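PDB 4FDF: cyclic pyranopterin monophosphate synthase 2 from Mycobacterium tuberculosis, which probably catalyses the conversion of (8S)-3',8-cyclo-7,8-dihydroguanosine 5'-triphosphate to cyclic pyranopterin monophosphate, a step of molybdenum cofactor biosynthesis. Local coordinates for residues 68-71 / 72-76. Numbering follows the deposited sequence.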
loop_
_atom_site.group_PDB
_atom_site.type_symbol
_atom_site.label_atom_id
_atom_site.label_comp_id
_atom_site.label_asym_id
_atom_site.label_seq_id
_atom_site.Cartn_x
_atom_site.Cartn_y
_atom_site.Cartn_z
ATOM N N THR B 68 -5.914 3.740 -19.624
ATOM C CA THR B 68 -5.080 3.988 -18.452
ATOM C C THR B 68 -5.946 4.412 -17.256
ATOM O O THR B 68 -5.760 3.921 -16.144
ATOM C CB THR B 68 -3.942 5.007 -18.752
ATOM O OG1 THR B 68 -3.107 4.485 -19.792
ATOM C CG2 THR B 68 -3.066 5.270 -17.521
ATOM N N ALA B 69 -6.909 5.294 -17.506
ATOM C CA ALA B 69 -7.745 5.829 -16.438
ATOM C C ALA B 69 -8.749 4.808 -15.925
ATOM O O ALA B 69 -9.049 4.781 -14.737
ATOM C CB ALA B 69 -8.442 7.104 -16.894
ATOM N N ARG B 70 -9.257 3.965 -16.818
ATOM C CA ARG B 70 -10.125 2.869 -16.409
ATOM C C ARG B 70 -9.413 1.966 -15.407
ATOM O O ARG B 70 -9.974 1.653 -14.348
ATOM C CB ARG B 70 -10.628 2.071 -17.623
ATOM C CG ARG B 70 -11.407 0.813 -17.288
ATOM C CD ARG B 70 -12.519 0.526 -18.314
ATOM N NE ARG B 70 -12.147 0.918 -19.668
ATOM C CZ ARG B 70 -12.964 1.486 -20.547
ATOM N NH1 ARG B 70 -14.230 1.740 -20.237
ATOM N NH2 ARG B 70 -12.505 1.804 -21.748
ATOM N N VAL B 71 -8.182 1.572 -15.737
ATOM C CA VAL B 71 -7.380 0.699 -14.868
ATOM C C VAL B 71 -7.056 1.387 -13.545
ATOM O O VAL B 71 -7.118 0.759 -12.485
ATOM C CB VAL B 71 -6.059 0.196 -15.552
ATOM C CG1 VAL B 71 -5.236 -0.652 -14.581
ATOM C CG2 VAL B 71 -6.366 -0.634 -16.795
ATOM N N ALA B 72 -6.726 2.675 -13.600
ATOM C CA ALA B 72 -6.450 3.437 -12.368
ATOM C C ALA B 72 -7.689 3.550 -11.456
ATOM O O ALA B 72 -7.582 3.430 -10.216
ATOM C CB ALA B 72 -5.887 4.822 -12.704
ATOM N N GLY B 73 -8.856 3.758 -12.078
ATOM C CA GLY B 73 -10.140 3.844 -11.351
ATOM C C GLY B 73 -10.529 2.523 -10.698
ATOM O O GLY B 73 -11.050 2.495 -9.576
ATOM N N ILE B 74 -10.254 1.420 -11.385
ATOM C CA ILE B 74 -10.560 0.092 -10.855
ATOM C C ILE B 74 -9.685 -0.217 -9.642
ATOM O O ILE B 74 -10.188 -0.594 -8.580
ATOM C CB ILE B 74 -10.462 -0.994 -11.946
ATOM C CG1 ILE B 74 -11.653 -0.869 -12.900
ATOM C CG2 ILE B 74 -10.442 -2.404 -11.333
ATOM C CD1 ILE B 74 -11.471 -1.604 -14.234
ATOM N N MET B 75 -8.383 -0.009 -9.791
ATOM C CA MET B 75 -7.446 -0.240 -8.706
ATOM C C MET B 75 -7.733 0.643 -7.498
ATOM O O MET B 75 -7.662 0.185 -6.360
ATOM C CB MET B 75 -6.015 -0.029 -9.198
ATOM C CG MET B 75 -5.548 -1.115 -10.173
ATOM S SD MET B 75 -3.958 -0.726 -10.929
ATOM C CE MET B 75 -2.842 -1.169 -9.586
ATOM N N ALA B 76 -8.082 1.899 -7.743
ATOM C CA ALA B 76 -8.363 2.823 -6.651
ATOM C C ALA B 76 -9.622 2.421 -5.909
ATOM O O ALA B 76 -9.671 2.521 -4.690
ATOM C CB ALA B 76 -8.460 4.261 -7.150
#
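Val71 with Met75 and Arg70 with Ile74 make local i to i+4 side-chain contacts along one continuous alpha-helix, 65-83, which packs beside helix 121-139 against the antiparallel sheet of this ferredoxin-like fold. Four successive backbone bonds establish the helical register: Ala72 N to Thr68 O, Gly73 N to Ala69 O, Ile74 N to Arg70 O and Met75 N to Val71 O. The bond from Met75 N to Val71 O is the straightest of the four (172°, 3.1 Å). The two side-chain pairs follow different faces of the helix. Arg70 and Ile74 run side by side, CG of Arg70 lying 3.9 Å from CD1 of Ile74, while CG1 of Ile74 passes 3.4 Å from Arg70 O. Bends at chi2 and chi3 carry the guanidinium away from this apolar contact, and its NH1 is hydrogen-bonded to Val97 O on strand 92-101, the strand whose Val95 and Val97 Ile74 also touches. On the neighbouring face, Val71 and Met75 each pack against their own counterpart, Val71 and Met75 of a neighbouring subunit, which places this pair at a helix-helix interface of the hexamer. Val71 holds CG1 anti to its own nitrogen (chi1 177°), beside the carbonyl carbon, and this branch rests 3.9 Å from SD of Met75.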